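Local coordinates for ferric iron-binding periplasmic protein (Pseudomonas aeruginosa, PDB 6J2S), which binds ferric iron in the periplasm, probably to deliver it to an ABC transporter, and here holds gallium(III) in its place, at residues 58-63 / 139-144; 220-225 / 284-289. All coordinates share one frame; numbering follows the deposited sequence.

Contact 1. Residues 58-63 / 139-144. With GA (gallium (III) ion), chain D; PO4 (phosphate ion), chain C.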
loop_
_atom_site.group_PDB
_atom_site.type_symbol
_atom_site.label_atom_id
_atom_site.label_comp_id
_atom_site.label_asym_id
_atom_site.label_seq_id
_atom_site.Cartn_x
_atom_site.Cartn_y
_atom_site.Cartn_z
ATOM N N THR A 58 7.833 -2.139 2.642
ATOM C CA THR A 58 7.208 -1.155 1.760
ATOM C C THR A 58 5.696 -1.147 1.946
ATOM O O THR A 58 5.101 -2.136 2.376
ATOM C CB THR A 58 7.503 -1.420 0.277
ATOM O OG1 THR A 58 6.914 -2.672 -0.111
ATOM C CG2 THR A 58 9.009 -1.456 0.006
ATOM N N GLU A 59 5.074 -0.020 1.596
ATOM C CA GLU A 59 3.612 0.010 1.586
ATOM C C GLU A 59 3.021 -0.743 0.399
ATOM O O GLU A 59 1.864 -1.190 0.467
ATOM C CB GLU A 59 3.118 1.456 1.548
ATOM C CG GLU A 59 3.239 2.174 2.859
ATOM C CD GLU A 59 2.517 3.496 2.804
ATOM O OE1 GLU A 59 3.177 4.549 2.797
ATOM O OE2 GLU A 59 1.286 3.472 2.747
ATOM N N GLU A 60 3.760 -0.835 -0.712
ATOM C CA GLU A 60 3.242 -1.388 -1.953
ATOM C C GLU A 60 4.270 -2.327 -2.567
ATOM O O GLU A 60 5.456 -2.304 -2.218
ATOM C CB GLU A 60 2.878 -0.270 -2.958
ATOM C CG GLU A 60 2.236 0.978 -2.341
ATOM C CD GLU A 60 0.778 0.769 -1.908
ATOM O OE1 GLU A 60 0.236 1.654 -1.199
ATOM O OE2 GLU A 60 0.182 -0.285 -2.252
ATOM N N SER A 61 3.811 -3.136 -3.515
ATOM C CA SER A 61 4.657 -4.187 -4.074
ATOM C C SER A 61 5.512 -3.816 -5.293
ATOM O O SER A 61 6.536 -4.476 -5.490
ATOM C CB SER A 61 3.799 -5.416 -4.405
ATOM O OG SER A 61 2.756 -5.105 -5.308
ATOM N N PRO A 62 5.185 -2.816 -6.126
ATOM C CA PRO A 62 6.061 -2.513 -7.306
ATOM C C PRO A 62 7.524 -2.283 -6.935
ATOM O O PRO A 62 8.410 -2.800 -7.630
ATOM C CB PRO A 62 5.423 -1.258 -7.918
ATOM C CG PRO A 62 3.957 -1.442 -7.626
ATOM C CD PRO A 62 3.890 -2.107 -6.242
ATOM N N PRO A 63 7.841 -1.542 -5.858
ATOM C CA PRO A 63 9.265 -1.392 -5.503
ATOM C C PRO A 63 9.969 -2.707 -5.200
ATOM O O PRO A 63 11.164 -2.841 -5.511
ATOM C CB PRO A 63 9.226 -0.488 -4.265
ATOM C CG PRO A 63 7.972 0.280 -4.409
ATOM C CD PRO A 63 6.996 -0.700 -4.985
ATOM N N SER A 139 1.025 9.172 -4.957
ATOM C CA SER A 139 0.877 8.064 -4.033
ATOM C C SER A 139 1.248 6.744 -4.706
ATOM O O SER A 139 0.942 6.516 -5.882
ATOM C CB SER A 139 -0.566 8.031 -3.515
ATOM O OG SER A 139 -0.989 6.696 -3.281
ATOM N N GLY A 140 1.911 5.868 -3.945
ATOM C CA GLY A 140 2.254 4.561 -4.476
ATOM C C GLY A 140 1.029 3.724 -4.794
ATOM O O GLY A 140 0.993 3.022 -5.811
ATOM N N ALA A 141 0.001 3.789 -3.937
ATOM C CA ALA A 141 -1.213 3.037 -4.241
ATOM C C ALA A 141 -1.962 3.639 -5.417
ATOM O O ALA A 141 -2.674 2.915 -6.113
ATOM C CB ALA A 141 -2.148 2.959 -3.037
ATOM N N PHE A 142 -1.837 4.952 -5.651
ATOM C CA PHE A 142 -2.464 5.509 -6.848
ATOM C C PHE A 142 -1.775 5.007 -8.111
ATOM O O PHE A 142 -2.448 4.690 -9.099
ATOM C CB PHE A 142 -2.481 7.035 -6.819
ATOM C CG PHE A 142 -3.208 7.637 -8.005
ATOM C CD1 PHE A 142 -4.590 7.585 -8.081
ATOM C CD2 PHE A 142 -2.504 8.186 -9.062
ATOM C CE1 PHE A 142 -5.268 8.118 -9.176
ATOM C CE2 PHE A 142 -3.172 8.715 -10.155
ATOM C CZ PHE A 142 -4.552 8.669 -10.212
ATOM N N LEU A 143 -0.436 4.940 -8.107
ATOM C CA LEU A 143 0.286 4.282 -9.202
ATOM C C LEU A 143 -0.272 2.892 -9.483
ATOM O O LEU A 143 -0.527 2.526 -10.637
ATOM C CB LEU A 143 1.779 4.174 -8.865
ATOM C CG LEU A 143 2.616 3.587 -10.007
ATOM C CD1 LEU A 143 2.504 4.493 -11.249
ATOM C CD2 LEU A 143 4.082 3.385 -9.610
ATOM N N GLU A 144 -0.445 2.090 -8.434
ATOM C CA GLU A 144 -0.984 0.756 -8.635
ATOM C C GLU A 144 -2.386 0.827 -9.199
ATOM O O GLU A 144 -2.766 0.002 -10.038
ATOM C CB GLU A 144 -0.982 -0.019 -7.330
ATOM C CG GLU A 144 0.346 -0.658 -7.049
ATOM C CD GLU A 144 0.479 -0.961 -5.598
ATOM O OE1 GLU A 144 0.800 -2.120 -5.256
ATOM O OE2 GLU A 144 0.224 -0.027 -4.802
HETATM GA GA GA D . -0.050 5.056 2.923
HETATM P P PO4 C . 0.351 5.162 -0.326
HETATM O O1 PO4 C . 1.322 4.062 -0.705
HETATM O O2 PO4 C . -0.733 5.210 -1.344
HETATM O O3 PO4 C . -0.241 4.886 1.023
HETATM O O4 PO4 C . 1.077 6.496 -0.256
HETATM O O HOH W 1 1.424 6.360 2.386
HETATM O O HOH W 2 0.187 -4.933 -4.714
#

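Contact 2. Residues 220-225 / 284-289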
loop_
_atom_site.group_PDB
_atom_site.type_symbol
_atom_site.label_atom_id
_atom_site.label_comp_id
_atom_site.label_asym_id
_atom_site.label_seq_id
_atom_site.Cartn_x
_atom_site.Cartn_y
_atom_site.Cartn_z
ATOM N N GLY A 220 -11.718 0.310 -8.970
ATOM C CA GLY A 220 -11.571 1.066 -7.751
ATOM C C GLY A 220 -11.637 0.238 -6.489
ATOM O O GLY A 220 -11.487 0.799 -5.403
ATOM N N ALA A 221 -11.888 -1.066 -6.596
ATOM C CA ALA A 221 -11.888 -1.947 -5.437
ATOM C C ALA A 221 -10.555 -2.679 -5.285
ATOM O O ALA A 221 -10.461 -3.649 -4.528
ATOM C CB ALA A 221 -13.040 -2.952 -5.534
ATOM N N LEU A 222 -9.530 -2.212 -5.979
ATOM C CA LEU A 222 -8.207 -2.819 -5.958
ATOM C C LEU A 222 -7.688 -3.034 -4.537
ATOM O O LEU A 222 -7.812 -2.163 -3.674
ATOM C CB LEU A 222 -7.247 -1.904 -6.725
ATOM C CG LEU A 222 -5.790 -2.330 -6.820
ATOM C CD1 LEU A 222 -5.665 -3.566 -7.719
ATOM C CD2 LEU A 222 -4.981 -1.166 -7.364
ATOM N N VAL A 223 -7.090 -4.200 -4.312
ATOM C CA VAL A 223 -6.334 -4.504 -3.102
ATOM C C VAL A 223 -4.853 -4.459 -3.465
ATOM O O VAL A 223 -4.448 -5.024 -4.486
ATOM C CB VAL A 223 -6.732 -5.878 -2.533
ATOM C CG1 VAL A 223 -5.767 -6.344 -1.434
ATOM C CG2 VAL A 223 -8.152 -5.811 -1.996
ATOM N N THR A 224 -4.053 -3.770 -2.658
ATOM C CA THR A 224 -2.606 -3.733 -2.860
ATOM C C THR A 224 -1.919 -4.305 -1.628
ATOM O O THR A 224 -2.458 -4.264 -0.525
ATOM C CB THR A 224 -2.101 -2.310 -3.121
ATOM O OG1 THR A 224 -2.349 -1.508 -1.962
ATOM C CG2 THR A 224 -2.825 -1.673 -4.334
ATOM N N VAL A 225 -0.699 -4.807 -1.817
ATOM C CA VAL A 225 -0.003 -5.590 -0.804
ATOM C C VAL A 225 1.258 -4.853 -0.366
ATOM O O VAL A 225 2.083 -4.456 -1.199
ATOM C CB VAL A 225 0.336 -6.999 -1.330
ATOM C CG1 VAL A 225 1.152 -7.755 -0.320
ATOM C CG2 VAL A 225 -0.964 -7.746 -1.650
ATOM N N PRO A 284 -11.060 -6.573 -7.823
ATOM C CA PRO A 284 -10.734 -7.110 -9.146
ATOM C C PRO A 284 -9.672 -8.183 -8.995
ATOM O O PRO A 284 -8.889 -8.170 -8.044
ATOM C CB PRO A 284 -10.197 -5.890 -9.902
ATOM C CG PRO A 284 -9.602 -5.034 -8.814
ATOM C CD PRO A 284 -10.571 -5.190 -7.658
ATOM N N LYS A 285 -9.654 -9.121 -9.941
ATOM C CA LYS A 285 -8.802 -10.306 -9.859
ATOM C C LYS A 285 -7.399 -9.970 -10.369
ATOM O O LYS A 285 -6.956 -10.411 -11.434
ATOM C CB LYS A 285 -9.428 -11.454 -10.640
ATOM C CG LYS A 285 -10.682 -12.030 -9.986
ATOM C CD LYS A 285 -10.392 -12.419 -8.553
ATOM C CE LYS A 285 -11.371 -13.448 -8.040
ATOM N NZ LYS A 285 -12.761 -13.041 -8.320
ATOM N N LEU A 286 -6.702 -9.155 -9.579
ATOM C CA LEU A 286 -5.345 -8.712 -9.876
ATOM C C LEU A 286 -4.457 -8.996 -8.675
ATOM O O LEU A 286 -4.803 -8.624 -7.550
ATOM C CB LEU A 286 -5.304 -7.216 -10.204
ATOM C CG LEU A 286 -5.950 -6.797 -11.530
ATOM C CD1 LEU A 286 -6.154 -5.285 -11.573
ATOM C CD2 LEU A 286 -5.109 -7.255 -12.701
ATOM N N THR A 287 -3.318 -9.632 -8.918
ATOM C CA THR A 287 -2.294 -9.911 -7.918
ATOM C C THR A 287 -1.162 -8.894 -8.016
ATOM O O THR A 287 -1.075 -8.123 -8.976
ATOM C CB THR A 287 -1.726 -11.320 -8.127
ATOM O OG1 THR A 287 -1.087 -11.370 -9.406
ATOM C CG2 THR A 287 -2.813 -12.415 -8.028
ATOM N N PRO A 288 -0.243 -8.883 -7.041
ATOM C CA PRO A 288 0.979 -8.076 -7.221
ATOM C C PRO A 288 1.745 -8.410 -8.490
ATOM O O PRO A 288 2.294 -7.506 -9.134
ATOM C CB PRO A 288 1.789 -8.396 -5.960
ATOM C CG PRO A 288 0.739 -8.693 -4.937
ATOM C CD PRO A 288 -0.371 -9.386 -5.660
ATOM N N ALA A 289 1.796 -9.686 -8.886
ATOM C CA ALA A 289 2.540 -10.024 -10.093
ATOM C C ALA A 289 1.894 -9.427 -11.339
ATOM O O ALA A 289 2.597 -9.109 -12.303
ATOM C CB ALA A 289 2.668 -11.541 -10.223
HETATM O O HOH W 3 -7.096 -6.557 -6.366
#

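Contact 1. Residues 58-63 / 139-144
Glu60 and Glu144 meet across the interdomain cleft of a periplasmic binding protein of the type II class, where one lobe supplies segment 58-63, a loop that runs into helix 62-70, and the other the start of helix 140-153. Their carboxylates come within 2.6 Å, Glu60 OE2 to Glu144 OE2, with planes 81° apart. Two carboxylate oxygens this close suggest that one acid holds a proton. Thr224 hydrogen-bonds Glu60 OE2 as well, and Arg101 forms a salt bridge with OE1, so the charge of Glu60 is probably offset. The chain of Glu60 bends at chi2 (-74°), which brings OE1 near Ala141 CB and 2.7 Å from phosphate O1.

Metal and anion lie beside this pair. Glu59 OE2, a hard oxygen ligand suited to a trivalent ion, binds gallium at 2.1 Å, and His11, Tyr195 and Tyr196 also coordinate it; phosphate O3 and a water complete the six ligands. The phosphate sits at the N-terminus of helix 140-153, held by Ser139 OG and by Ala141 N, the latter at 3.0 Å from phosphate O2, with Asn193 as a further donor. Ser139 suits the N-cap because its hydroxyl also accepts from Phe142 N, and the small methyl of Ala141 probably helps the anion come close to the backbone.

Packing also comes from the Pro62 ring, which meets Glu144 at both its CG methylene and its carboxylate, with Pro62 CD 3.2 Å from Glu144 OE1. A water links the two segments, donating to Ser61 OG at 2.6 Å and to Glu144 OE1 at 2.9 Å.

Contact 2. Residues 220-225 / 284-289
Pro284 lays its ring against the backbone between Ala221 and Leu222, its CD 3.5 Å from Ala221 C. Proline fits here because its compact, rigid ring, with no side-chain polar group, can lie close to a peptide. Ala221 CB approaches Pro284 CD, and Leu222 CD1 approaches Pro284 CG. Leu222 CD1 also reaches Leu286 CD1 at 4.2 Å, a looser meeting of two branched ends. At the far end Val225 meets Pro288: CG2 is 3.8 Å from Pro288 CG, and the two side chains cross at about a right angle. In Val225 the chi1 of 175° swings CG1 anti to the backbone N, while CG2, beside that N, makes the nearest approach to the proline.

Between these apolar contacts a water bridges the two backbones. It accepts from Val223 N at 3.1 Å and donates to Pro284 O at 2.9 Å, with a weak third bond to Leu286 O. The end-to-end directions of the segments differ by just 16°.

The next shell fixes each side. Leu222 and Thr224 pair through their backbones with Arg103 and Arg101 of strand 96-107, which holds the start of strand 223-230 in the sheet. On the other side Pro284 and Leu286 pack on Leu152 of helix 140-153, and Thr287 N-caps helix 288-291, whose first residue is Pro288. Proline suits a first helical turn, where its lack of an N-H costs no hydrogen bond. With no direct hydrogen bond between the segments, their apposition depends on apolar fit and on the water that links Val223 N to Pro284 O.

How the contacts relate
From the N terminus the chain passes strand 55-57 into 58-63, and contact 1 closes a loop of 75 residues when it reaches the start of helix 140-153. It then runs through the strand 189-193 region and the metal-binding tyrosines to 220-225, and contact 2 closes a second loop, of 58 residues, at 284-289. The loops follow one another, neither nested nor crossed, yet the contacts touch: Pro288 of contact 2 packs on Ser61 of contact 1, and Thr224 CG2 lies 3.5 Å from Glu144 OE2. Together they tie helices 62-70, 140-153 and 288-291 to strand 223-230, close to the metal site.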